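PDB 3LQK: dipicolinate synthase subunit B from Bacillus halodurans, which probably works with subunit A to make dipicolinic acid, a major small molecule of bacterial spores, and belongs to the flavoprotein family. Local coordinates for residues Val10-Thr15 against Cys89-Pro94; Phe41-Val46 against Thr108-Leu113; Phe81-Pro86 against Thr119-Lys124; Val126-Ser131 against Ile152-Phe157. All coordinates share one frame; numbering follows the deposited sequence.

Interaction 1. Residues Val10-Thr15 against Cys89-Pro94; sequences VGFGLT and CMVIAP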
loop_
_atom_site.group_PDB
_atom_site.type_symbol
_atom_site.label_atom_id
_atom_site.label_comp_id
_atom_site.label_asym_id
_atom_site.label_seq_id
_atom_site.Cartn_x
_atom_site.Cartn_y
_atom_site.Cartn_z
ATOM N N VAL A 10 21.789 23.911 -5.441
ATOM C CA VAL A 10 21.450 22.722 -4.676
ATOM C C VAL A 10 20.815 23.166 -3.368
ATOM O O VAL A 10 21.316 24.064 -2.683
ATOM C CB VAL A 10 22.704 21.948 -4.342
ATOM C CG1 VAL A 10 22.392 20.723 -3.450
ATOM C CG2 VAL A 10 23.469 21.576 -5.628
ATOM N N GLY A 11 19.659 22.618 -3.050
ATOM C CA GLY A 11 19.013 22.860 -1.811
ATOM C C GLY A 11 19.494 21.797 -0.846
ATOM O O GLY A 11 19.716 20.647 -1.243
ATOM N N PHE A 12 19.636 22.153 0.422
ATOM C CA PHE A 12 20.160 21.226 1.466
ATOM C C PHE A 12 19.274 21.361 2.695
ATOM O O PHE A 12 19.398 22.278 3.502
ATOM C CB PHE A 12 21.617 21.566 1.779
ATOM C CG PHE A 12 22.414 20.434 2.350
ATOM C CD1 PHE A 12 23.585 20.047 1.742
ATOM C CD2 PHE A 12 22.022 19.794 3.533
ATOM C CE1 PHE A 12 24.351 19.012 2.269
ATOM C CE2 PHE A 12 22.758 18.731 4.058
ATOM C CZ PHE A 12 23.929 18.352 3.436
ATOM N N GLY A 13 18.328 20.460 2.791
ATOM C CA GLY A 13 17.441 20.378 3.934
ATOM C C GLY A 13 17.869 19.419 5.010
ATOM O O GLY A 13 18.336 18.304 4.759
ATOM N N LEU A 14 17.687 19.882 6.232
ATOM C CA LEU A 14 18.071 19.189 7.451
ATOM C C LEU A 14 16.828 18.856 8.212
ATOM O O LEU A 14 15.944 19.727 8.461
ATOM C CB LEU A 14 18.955 20.111 8.262
ATOM C CG LEU A 14 20.133 20.706 7.457
ATOM C CD1 LEU A 14 20.695 21.998 8.094
ATOM C CD2 LEU A 14 21.227 19.673 7.388
ATOM N N THR A 15 16.713 17.601 8.592
ATOM C CA THR A 15 15.593 17.243 9.465
ATOM C C THR A 15 16.069 16.673 10.817
ATOM O O THR A 15 17.165 16.161 10.911
ATOM C CB THR A 15 14.639 16.216 8.767
ATOM O OG1 THR A 15 15.291 14.942 8.639
ATOM C CG2 THR A 15 14.166 16.708 7.393
ATOM N N CYS A 89 18.856 20.465 -7.750
ATOM C CA CYS A 89 18.749 19.281 -6.958
ATOM C C CYS A 89 18.424 19.674 -5.543
ATOM O O CYS A 89 18.910 20.684 -5.020
ATOM C CB CYS A 89 20.103 18.534 -6.990
ATOM S SG CYS A 89 20.196 16.974 -5.976
HETATM N N MSE A 90 17.642 18.840 -4.888
HETATM C CA MSE A 90 17.353 19.043 -3.508
HETATM C C MSE A 90 17.900 17.867 -2.742
HETATM O O MSE A 90 17.610 16.715 -3.089
HETATM C CB MSE A 90 15.835 19.125 -3.330
HETATM C CG MSE A 90 15.342 19.211 -1.894
HETATM SE SE MSE A 90 15.565 20.965 -1.120
HETATM C CE MSE A 90 15.346 20.450 0.700
ATOM N N VAL A 91 18.634 18.135 -1.675
ATOM C CA VAL A 91 19.140 17.104 -0.775
ATOM C C VAL A 91 18.363 17.191 0.523
ATOM O O VAL A 91 18.086 18.294 1.008
ATOM C CB VAL A 91 20.658 17.387 -0.447
ATOM C CG1 VAL A 91 21.258 16.308 0.461
ATOM C CG2 VAL A 91 21.481 17.481 -1.740
ATOM N N ILE A 92 18.015 16.045 1.112
ATOM C CA ILE A 92 17.487 15.978 2.466
ATOM C C ILE A 92 18.375 15.038 3.232
ATOM O O ILE A 92 18.385 13.802 2.997
ATOM C CB ILE A 92 16.069 15.424 2.539
ATOM C CG1 ILE A 92 15.098 16.151 1.564
ATOM C CG2 ILE A 92 15.510 15.478 3.987
ATOM C CD1 ILE A 92 13.701 15.484 1.567
ATOM N N ALA A 93 19.183 15.628 4.109
ATOM C CA ALA A 93 20.074 14.863 4.930
ATOM C C ALA A 93 20.425 15.578 6.225
ATOM O O ALA A 93 20.820 16.731 6.196
ATOM C CB ALA A 93 21.328 14.487 4.142
ATOM N N PRO A 94 20.284 14.896 7.377
ATOM C CA PRO A 94 19.715 13.568 7.572
ATOM C C PRO A 94 18.238 13.606 7.316
ATOM O O PRO A 94 17.587 14.700 7.501
ATOM C CB PRO A 94 20.021 13.254 9.071
ATOM C CG PRO A 94 20.157 14.547 9.702
ATOM C CD PRO A 94 20.681 15.509 8.669
#
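The Phe12 ring lies beside strand 89-93, with Val91 CG1 over one face and Ala93 O at its edge, 3.5 Å from Phe12 CE2. CG of Phe12 is anti to the backbone N (chi1 -156°), which turns the end of the ring back toward the neighbouring strand. On the same face of the sheet, Val10 CG1 packs against Val91 CG2 at 3.8 Å. Helix 176-184 and helix 25-33 help cover this face. The other face carries Gly11, Gly13, Met90 and Ile92. Selenomethionine Met90 bends at chi2 and lays SE along Gly11, and CE comes 3.6 Å from Gly13 N. The two glycines leave room for it.

Four backbone bonds join the parallel strands. Gly11 N and Gly13 N donate to Cys89 O and Val91 O, while Gly11 O and Gly13 O accept from Val91 N and Ala93 N. At the corner in the chain, a cis peptide precedes Pro94. Pro94 O takes two bonds, from Thr15 OG1 at 2.6 Å and Thr15 N at 3.2 Å. Thr15 OG1 also bonds Thr96 N, just after Pro94. A phosphate ion, distinct from that at Arg121 and probably from crystallisation liquor, lies about 4 Å from the Thr15 side chain. Parallel strands opening into loops at their C-terminal ends are characteristic of the Rossmann-like fold, in which related flavoproteins typically bind cofactor near this edge.

Interaction 2. Residues Phe41-Val46 against Thr108-Leu113; sequences FVTHTV and TDSPVL
The chain from Phe41 to Thr43 passes the first turn of helix 111-121 in the opposite sense, with Phe41 CA 5.4 Å from Val112 CA and Thr43 CA equally far from Ser110 CA. Backbone carbonyls on one side meet carbon side chains on the other. Val42 O points at the Pro111 ring, 3.2 Å from Pro111 CB. Thr43 O touches the same ring at Pro111 CD, 3.4 Å away. Val112 CG2 rests on the Phe41 carbonyl, 3.5 Å from Phe41 O, and also meets Phe41 CB. This branch of Val112 is anti to its own carbonyl carbon and beside its N, a rotation that aims it at the loop. Thr43 CG2 packs on it at 3.9 Å. The Phe41 ring turns its edge to Pro111 O, which lies near the ring plane.

Ser110 is the N-cap. Its OG accepts from Leu113 N at 3.2 Å, nearly straight at 168°, and so satisfies one N-H of the first turn. Met90 of strand 89-95 packs on both Phe41 and Val112. Thr108 N bonds Asn98 OD1 of the second subunit. A phosphate ion, distinct from that at Arg121 and probably from crystallisation liquor, lies about 4 Å from the Thr43 side chain. A loop leaving a strand's C-terminal end beside a capped helix start is typical of the ligand-binding edge of Rossmann-like folds, and is consistent with a pocket here.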
loop_
_atom_site.group_PDB
_atom_site.type_symbol
_atom_site.label_atom_id
_atom_site.label_comp_id
_atom_site.label_asym_id
_atom_site.label_seq_id
_atom_site.Cartn_x
_atom_site.Cartn_y
_atom_site.Cartn_z
ATOM N N PHE A 41 17.581 24.527 3.871
ATOM C CA PHE A 41 16.174 24.420 4.264
ATOM C C PHE A 41 16.071 23.741 5.636
ATOM O O PHE A 41 16.769 22.759 5.891
ATOM C CB PHE A 41 15.406 23.546 3.285
ATOM C CG PHE A 41 15.147 24.167 1.944
ATOM C CD1 PHE A 41 13.869 24.442 1.543
ATOM C CD2 PHE A 41 16.174 24.345 1.043
ATOM C CE1 PHE A 41 13.611 24.965 0.282
ATOM C CE2 PHE A 41 15.939 24.922 -0.198
ATOM C CZ PHE A 41 14.650 25.232 -0.574
ATOM N N VAL A 42 15.221 24.242 6.520
ATOM C CA VAL A 42 15.082 23.688 7.869
ATOM C C VAL A 42 13.610 23.559 8.234
ATOM O O VAL A 42 12.752 24.031 7.511
ATOM C CB VAL A 42 15.826 24.511 8.936
ATOM C CG1 VAL A 42 17.378 24.414 8.766
ATOM C CG2 VAL A 42 15.315 25.950 8.993
ATOM N N THR A 43 13.303 22.860 9.321
ATOM C CA THR A 43 11.939 22.348 9.483
ATOM C C THR A 43 11.123 23.323 10.300
ATOM O O THR A 43 9.894 23.258 10.297
ATOM C CB THR A 43 11.871 20.967 10.142
ATOM O OG1 THR A 43 12.614 21.011 11.366
ATOM C CG2 THR A 43 12.434 19.852 9.204
ATOM N N HIS A 44 11.796 24.235 10.983
ATOM C CA HIS A 44 11.070 25.254 11.735
ATOM C C HIS A 44 11.768 26.571 11.614
ATOM O O HIS A 44 12.951 26.611 11.245
ATOM C CB HIS A 44 11.035 24.876 13.206
ATOM C CG HIS A 44 10.242 23.650 13.473
ATOM N ND1 HIS A 44 8.860 23.654 13.487
ATOM C CD2 HIS A 44 10.626 22.368 13.725
ATOM C CE1 HIS A 44 8.428 22.423 13.724
ATOM N NE2 HIS A 44 9.476 21.624 13.873
ATOM N N THR A 45 11.032 27.625 12.001
ATOM C CA THR A 45 11.518 28.985 12.034
ATOM C C THR A 45 12.745 29.034 12.895
ATOM O O THR A 45 12.795 28.431 13.940
ATOM C CB THR A 45 10.471 29.975 12.617
ATOM O OG1 THR A 45 9.319 30.002 11.759
ATOM C CG2 THR A 45 11.041 31.373 12.691
ATOM N N VAL A 46 13.729 29.780 12.426
ATOM C CA VAL A 46 15.038 29.854 13.035
ATOM C C VAL A 46 15.054 30.909 14.177
ATOM O O VAL A 46 15.955 30.893 15.022
ATOM C CB VAL A 46 16.120 30.051 11.906
ATOM C CG1 VAL A 46 17.277 30.924 12.329
ATOM C CG2 VAL A 46 16.588 28.677 11.413
ATOM N N THR A 108 3.456 17.247 2.933
ATOM C CA THR A 108 4.376 18.289 2.595
ATOM C C THR A 108 4.058 19.366 3.554
ATOM O O THR A 108 3.384 20.321 3.148
ATOM C CB THR A 108 4.038 18.813 1.200
ATOM O OG1 THR A 108 4.264 17.770 0.233
ATOM C CG2 THR A 108 4.898 20.036 0.909
ATOM N N ASP A 109 4.438 19.199 4.823
ATOM C CA ASP A 109 4.065 20.173 5.845
ATOM C C ASP A 109 5.280 20.699 6.565
ATOM O O ASP A 109 5.216 20.940 7.749
ATOM C CB ASP A 109 3.102 19.545 6.863
ATOM C CG ASP A 109 3.740 18.402 7.672
ATOM O OD1 ASP A 109 4.955 18.106 7.489
ATOM O OD2 ASP A 109 3.005 17.794 8.497
ATOM N N SER A 110 6.428 20.748 5.892
ATOM C CA SER A 110 7.552 21.431 6.447
ATOM C C SER A 110 8.255 22.109 5.301
ATOM O O SER A 110 8.077 21.705 4.135
ATOM C CB SER A 110 8.523 20.462 7.172
ATOM O OG SER A 110 9.428 19.853 6.207
ATOM N N PRO A 111 9.061 23.130 5.625
ATOM C CA PRO A 111 9.775 23.805 4.590
ATOM C C PRO A 111 10.696 22.845 3.771
ATOM O O PRO A 111 10.789 22.973 2.545
ATOM C CB PRO A 111 10.521 24.929 5.338
ATOM C CG PRO A 111 9.795 25.108 6.639
ATOM C CD PRO A 111 9.317 23.725 6.965
ATOM N N VAL A 112 11.306 21.869 4.420
ATOM C CA VAL A 112 12.149 20.896 3.747
ATOM C C VAL A 112 11.358 20.068 2.732
ATOM O O VAL A 112 11.748 19.879 1.586
ATOM C CB VAL A 112 12.876 19.965 4.795
ATOM C CG1 VAL A 112 13.683 18.866 4.088
ATOM C CG2 VAL A 112 13.877 20.757 5.700
ATOM N N LEU A 113 10.212 19.566 3.154
ATOM C CA LEU A 113 9.406 18.716 2.283
ATOM C C LEU A 113 8.818 19.556 1.186
ATOM O O LEU A 113 8.570 19.056 0.086
ATOM C CB LEU A 113 8.313 18.013 3.081
ATOM C CG LEU A 113 8.850 17.009 4.112
ATOM C CD1 LEU A 113 7.708 16.484 4.909
ATOM C CD2 LEU A 113 9.663 15.857 3.455
#

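Interaction 3. Residues Phe81-Pro86 against Thr119-Lys124; sequences FGPKTP and TLRNGK. With PO4 (phosphate ion), chain C.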
loop_
_atom_site.group_PDB
_atom_site.type_symbol
_atom_site.label_atom_id
_atom_site.label_comp_id
_atom_site.label_asym_id
_atom_site.label_seq_id
_atom_site.Cartn_x
_atom_site.Cartn_y
_atom_site.Cartn_z
ATOM N N PHE A 81 10.718 28.088 -4.822
ATOM C CA PHE A 81 11.616 27.087 -5.445
ATOM C C PHE A 81 10.959 26.143 -6.464
ATOM O O PHE A 81 11.666 25.374 -7.104
ATOM C CB PHE A 81 12.390 26.320 -4.397
ATOM C CG PHE A 81 13.307 27.186 -3.646
ATOM C CD1 PHE A 81 14.617 27.356 -4.058
ATOM C CD2 PHE A 81 12.846 27.940 -2.569
ATOM C CE1 PHE A 81 15.475 28.236 -3.372
ATOM C CE2 PHE A 81 13.691 28.798 -1.866
ATOM C CZ PHE A 81 15.020 28.924 -2.257
ATOM N N GLY A 82 9.632 26.239 -6.625
ATOM C CA GLY A 82 8.922 25.628 -7.742
ATOM C C GLY A 82 8.950 26.522 -8.973
ATOM O O GLY A 82 9.693 26.256 -9.905
ATOM N N PRO A 83 8.123 27.578 -8.976
ATOM C CA PRO A 83 7.979 28.372 -10.196
ATOM C C PRO A 83 9.036 29.473 -10.453
ATOM O O PRO A 83 9.262 29.792 -11.622
ATOM C CB PRO A 83 6.582 28.990 -10.038
ATOM C CG PRO A 83 6.313 29.002 -8.587
ATOM C CD PRO A 83 6.965 27.754 -8.073
ATOM N N LYS A 84 9.681 30.021 -9.409
ATOM C CA LYS A 84 10.545 31.212 -9.571
ATOM C C LYS A 84 12.020 30.932 -9.544
ATOM O O LYS A 84 12.722 31.432 -10.403
ATOM C CB LYS A 84 10.269 32.268 -8.483
ATOM C CG LYS A 84 9.787 33.618 -9.069
ATOM C CD LYS A 84 9.515 34.722 -7.977
ATOM C CE LYS A 84 8.391 35.741 -8.489
ATOM N NZ LYS A 84 7.903 36.813 -7.519
ATOM N N THR A 85 12.494 30.184 -8.528
ATOM C CA THR A 85 13.943 29.993 -8.293
ATOM C C THR A 85 14.258 28.490 -8.187
ATOM O O THR A 85 14.600 28.013 -7.129
ATOM C CB THR A 85 14.423 30.720 -7.015
ATOM O OG1 THR A 85 13.702 30.241 -5.860
ATOM C CG2 THR A 85 14.242 32.310 -7.118
ATOM N N PRO A 86 14.088 27.754 -9.280
ATOM C CA PRO A 86 14.134 26.298 -9.178
ATOM C C PRO A 86 15.534 25.777 -8.854
ATOM O O PRO A 86 16.505 26.309 -9.325
ATOM C CB PRO A 86 13.713 25.844 -10.574
ATOM C CG PRO A 86 13.997 27.039 -11.469
ATOM C CD PRO A 86 13.646 28.193 -10.615
ATOM N N THR A 119 10.800 20.641 -6.157
ATOM C CA THR A 119 11.885 20.212 -7.040
ATOM C C THR A 119 11.352 19.099 -7.937
ATOM O O THR A 119 11.574 19.087 -9.151
ATOM C CB THR A 119 13.073 19.752 -6.179
ATOM O OG1 THR A 119 13.514 20.871 -5.396
ATOM C CG2 THR A 119 14.249 19.234 -7.018
ATOM N N LEU A 120 10.594 18.184 -7.328
ATOM C CA LEU A 120 9.891 17.102 -8.040
ATOM C C LEU A 120 8.856 17.602 -9.031
ATOM O O LEU A 120 8.723 17.015 -10.082
ATOM C CB LEU A 120 9.261 16.103 -7.067
ATOM C CG LEU A 120 10.313 15.270 -6.324
ATOM C CD1 LEU A 120 9.621 14.336 -5.257
ATOM C CD2 LEU A 120 11.159 14.434 -7.260
ATOM N N ARG A 121 8.224 18.733 -8.748
ATOM C CA ARG A 121 7.268 19.396 -9.649
ATOM C C ARG A 121 7.894 19.630 -10.989
ATOM O O ARG A 121 7.229 19.506 -12.006
ATOM C CB ARG A 121 6.977 20.779 -9.049
ATOM C CG ARG A 121 6.269 21.822 -9.902
ATOM C CD ARG A 121 6.545 23.208 -9.333
ATOM N NE ARG A 121 5.712 24.275 -9.845
ATOM C CZ ARG A 121 5.927 24.965 -10.958
ATOM N NH1 ARG A 121 6.979 24.759 -11.726
ATOM N NH2 ARG A 121 5.075 25.892 -11.305
ATOM N N ASN A 122 9.150 20.044 -10.978
ATOM C CA ASN A 122 9.951 20.327 -12.194
ATOM C C ASN A 122 10.696 19.127 -12.784
ATOM O O ASN A 122 11.481 19.260 -13.683
ATOM C CB ASN A 122 10.967 21.402 -11.872
ATOM C CG ASN A 122 10.314 22.683 -11.366
ATOM O OD1 ASN A 122 9.184 23.002 -11.793
ATOM N ND2 ASN A 122 10.994 23.412 -10.493
ATOM N N GLY A 123 10.453 17.922 -12.306
ATOM C CA GLY A 123 11.211 16.821 -12.860
ATOM C C GLY A 123 12.683 16.804 -12.407
ATOM O O GLY A 123 13.489 16.125 -13.007
ATOM N N LYS A 124 13.044 17.525 -11.357
ATOM C CA LYS A 124 14.416 17.578 -10.943
ATOM C C LYS A 124 14.662 16.635 -9.717
ATOM O O LYS A 124 13.734 16.286 -8.994
ATOM C CB LYS A 124 14.791 19.012 -10.597
ATOM C CG LYS A 124 14.700 20.030 -11.753
ATOM C CD LYS A 124 15.672 19.743 -12.786
ATOM C CE LYS A 124 15.816 20.931 -13.783
ATOM N NZ LYS A 124 14.806 20.761 -14.878
HETATM P P PO4 C . 2.916 25.685 -8.063
HETATM O O1 PO4 C . 3.573 26.200 -6.766
HETATM O O2 PO4 C . 1.457 25.252 -7.866
HETATM O O3 PO4 C . 2.965 26.756 -9.191
HETATM O O4 PO4 C . 3.615 24.400 -8.439
HETATM O O HOH W 1 13.292 23.356 -6.799
#
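Arg121 lies across Pro83 at about a right angle, at the end of helix 111-121, where the helix closes in a Schellman motif. In that motif Lys124 N bonds Thr119 O, Gly123 N bonds Leu120 O, and Gly123 has positive phi. The Arg121 chain runs out extended, with CG anti to the backbone N (chi1 167°). This carries the guanidinium over the loop 81-86. One face of the flat group lies on the Gly82-Pro83 peptide, and Pro83 CB is 3.7 Å from Arg121 NH2.

The edges of the guanidinium are held by bonds. Arg121 NH1 donates in plane to Asn122 OD1 at 2.8 Å. Arg121 NE and NH2 bind two oxygens of a phosphate ion, and NH2 reaches O3 at 3.1 Å. The phosphate probably comes from the crystallisation liquor, and Asn133 ND2 of the second subunit also bonds it. Three edge bonds thus fix the rotation of the group.

Asn122 is the second link to the loop. Its ND2 donates to Gly82 O at 3.2 Å, a nearly straight bond (166°) that leaves close to the amide plane. The other end of the same amide accepts from Arg121, so its flip is well defined. Pro86 CB touches Asn122 ND2 obliquely, from above the amide plane. Deeper in, one water joins the two segments, donating to Phe81 O at 2.6 Å and to Thr119 OG1 at 2.9 Å.

Interaction 4. Residues Val126-Ser131 against Ile152-Phe157; sequences VVVGIS and IYFIPF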
loop_
_atom_site.group_PDB
_atom_site.type_symbol
_atom_site.label_atom_id
_atom_site.label_comp_id
_atom_site.label_asym_id
_atom_site.label_seq_id
_atom_site.Cartn_x
_atom_site.Cartn_y
_atom_site.Cartn_z
ATOM N N VAL A 126 15.724 14.650 -6.278
ATOM C CA VAL A 126 15.851 14.787 -4.834
ATOM C C VAL A 126 16.712 13.649 -4.358
ATOM O O VAL A 126 16.450 12.486 -4.736
ATOM C CB VAL A 126 14.440 14.670 -4.116
ATOM C CG1 VAL A 126 14.564 14.690 -2.548
ATOM C CG2 VAL A 126 13.561 15.816 -4.593
ATOM N N VAL A 127 17.684 13.956 -3.503
ATOM C CA VAL A 127 18.646 12.994 -2.970
ATOM C C VAL A 127 18.465 12.969 -1.482
ATOM O O VAL A 127 18.527 14.009 -0.847
ATOM C CB VAL A 127 20.061 13.437 -3.287
ATOM C CG1 VAL A 127 21.133 12.622 -2.491
ATOM C CG2 VAL A 127 20.300 13.407 -4.818
ATOM N N VAL A 128 18.245 11.788 -0.911
ATOM C CA VAL A 128 17.961 11.638 0.505
ATOM C C VAL A 128 19.027 10.793 1.209
ATOM O O VAL A 128 19.531 9.823 0.655
ATOM C CB VAL A 128 16.520 11.017 0.757
ATOM C CG1 VAL A 128 15.416 11.910 0.131
ATOM C CG2 VAL A 128 16.387 9.692 0.227
ATOM N N GLY A 129 19.385 11.215 2.420
ATOM C CA GLY A 129 20.232 10.447 3.351
ATOM C C GLY A 129 19.469 9.957 4.561
ATOM O O GLY A 129 19.268 10.709 5.538
ATOM N N ILE A 130 18.999 8.722 4.531
ATOM C CA ILE A 130 18.191 8.215 5.614
ATOM C C ILE A 130 18.960 8.086 6.886
ATOM O O ILE A 130 20.138 7.893 6.885
ATOM C CB ILE A 130 17.548 6.816 5.416
ATOM C CG1 ILE A 130 18.185 6.058 4.321
ATOM C CG2 ILE A 130 16.041 6.887 5.366
ATOM C CD1 ILE A 130 19.320 5.418 4.779
ATOM N N SER A 131 18.229 8.175 7.971
ATOM C CA SER A 131 18.811 7.976 9.278
ATOM C C SER A 131 17.698 7.717 10.287
ATOM O O SER A 131 17.144 8.661 10.839
ATOM C CB SER A 131 19.608 9.209 9.680
ATOM O OG SER A 131 20.189 8.955 10.920
ATOM N N ILE A 152 13.912 10.347 -7.463
ATOM C CA ILE A 152 14.311 10.297 -6.076
ATOM C C ILE A 152 15.487 9.322 -5.984
ATOM O O ILE A 152 15.415 8.216 -6.483
ATOM C CB ILE A 152 13.166 9.854 -5.144
ATOM C CG1 ILE A 152 12.047 10.874 -5.245
ATOM C CG2 ILE A 152 13.685 9.744 -3.625
ATOM C CD1 ILE A 152 10.790 10.684 -4.349
ATOM N N TYR A 153 16.554 9.725 -5.298
ATOM C CA TYR A 153 17.776 8.937 -5.197
ATOM C C TYR A 153 18.304 8.932 -3.777
ATOM O O TYR A 153 18.045 9.894 -3.027
ATOM C CB TYR A 153 18.873 9.465 -6.152
ATOM C CG TYR A 153 18.384 9.619 -7.584
ATOM C CD1 TYR A 153 18.449 8.575 -8.496
ATOM C CD2 TYR A 153 17.808 10.811 -8.001
ATOM C CE1 TYR A 153 17.936 8.734 -9.816
ATOM C CE2 TYR A 153 17.283 10.954 -9.269
ATOM C CZ TYR A 153 17.397 9.955 -10.172
ATOM O OH TYR A 153 16.890 10.199 -11.399
ATOM N N PHE A 154 18.984 7.841 -3.420
ATOM C CA PHE A 154 19.469 7.610 -2.056
ATOM C C PHE A 154 20.999 7.640 -1.937
ATOM O O PHE A 154 21.712 7.039 -2.764
ATOM C CB PHE A 154 18.934 6.262 -1.535
ATOM C CG PHE A 154 17.516 6.311 -1.019
ATOM C CD1 PHE A 154 16.450 6.491 -1.880
ATOM C CD2 PHE A 154 17.249 6.213 0.349
ATOM C CE1 PHE A 154 15.165 6.554 -1.418
ATOM C CE2 PHE A 154 15.939 6.315 0.833
ATOM C CZ PHE A 154 14.904 6.452 -0.048
ATOM N N ILE A 155 21.508 8.412 -0.966
ATOM C CA ILE A 155 22.887 8.358 -0.593
ATOM C C ILE A 155 23.066 6.915 -0.071
ATOM O O ILE A 155 22.229 6.406 0.668
ATOM C CB ILE A 155 23.233 9.325 0.524
ATOM C CG1 ILE A 155 22.931 10.795 0.145
ATOM C CG2 ILE A 155 24.711 9.150 0.986
ATOM C CD1 ILE A 155 23.057 11.770 1.359
ATOM N N PRO A 156 24.125 6.242 -0.497
ATOM C CA PRO A 156 24.287 4.861 -0.131
ATOM C C PRO A 156 24.185 4.684 1.358
ATOM O O PRO A 156 24.655 5.551 2.139
ATOM C CB PRO A 156 25.726 4.551 -0.620
ATOM C CG PRO A 156 25.828 5.319 -1.826
ATOM C CD PRO A 156 25.068 6.626 -1.562
ATOM N N PHE A 157 23.588 3.583 1.771
ATOM C CA PHE A 157 23.260 3.378 3.184
ATOM C C PHE A 157 23.443 1.878 3.633
ATOM O O PHE A 157 23.638 0.954 2.815
ATOM C CB PHE A 157 21.835 3.866 3.443
ATOM C CG PHE A 157 20.764 3.107 2.629
ATOM C CD1 PHE A 157 20.253 1.895 3.067
ATOM C CD2 PHE A 157 20.291 3.615 1.445
ATOM C CE1 PHE A 157 19.298 1.206 2.322
ATOM C CE2 PHE A 157 19.307 2.932 0.734
ATOM C CZ PHE A 157 18.837 1.732 1.165
HETATM O O HOH W 2 20.058 7.412 2.067
#
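Val128 CG2 sits over the centre of the Phe154 ring, 3.4 Å from the ring centroid and 8° off the normal, a clear CH-pi contact. This branch of Val128 stands between its backbone N and carbonyl carbon, which sets it above the ring. Ile130 CG1 comes to the edge of the same ring, near its plane, 4.1 Å from Phe154 CD2. Farther on, Ile130 CD1 lies near Phe157 CB, but its placement is doubtful. On the opposite face of the sheet, Val127 CG1 meets Ile155 CG1 at 3.7 Å, the two side chains crossing at about a right angle. Ile155 CD1 fills the place beside Gly129.

A parallel ladder sets these groups in step. Tyr153 N donates to Val126 O, Val128 N to Tyr153 O, and Ile155 N to Val128 O at 2.9 Å. Beyond Ile155 the strands part. There a water takes over, donating to Val128 O and Ile155 O and accepting from Ile130 N at 3.0 Å.

Helix 140-147 backs the Phe154 side through Leu146 and Met147, while helix 176-184 covers Val127 and Tyr153. Lys150 of the third subunit makes a cation-pi contact with Tyr153 and also bonds Ile152 O. Strand 126-132, helix 140-147 and strand 152-159 form a beta-alpha-beta crossover, the repeating unit of Rossmann-like folds.

How the interactions relate
Interactions 1 and 4 are both buried contacts between parallel strands of one sheet, joined by backbone bonds from Met90 O to Val127 N and from Ile92 O to Gly129 N. Interactions 2 and 3 use opposite ends of helix 111-121. Interaction 2, at the helix start, is buried and made by carbonyls and carbon atoms. Interaction 3, at the helix end, is partly exposed and polar, with an arginine, an amide, a water and a phosphate ion. Phe41 and Phe81, stacked edge to face, connect these two. Interaction 2 adjoins interaction 1 through Phe41 and Leu14, and Leu120 links interaction 3 to Val126 and Ile152 of interaction 4.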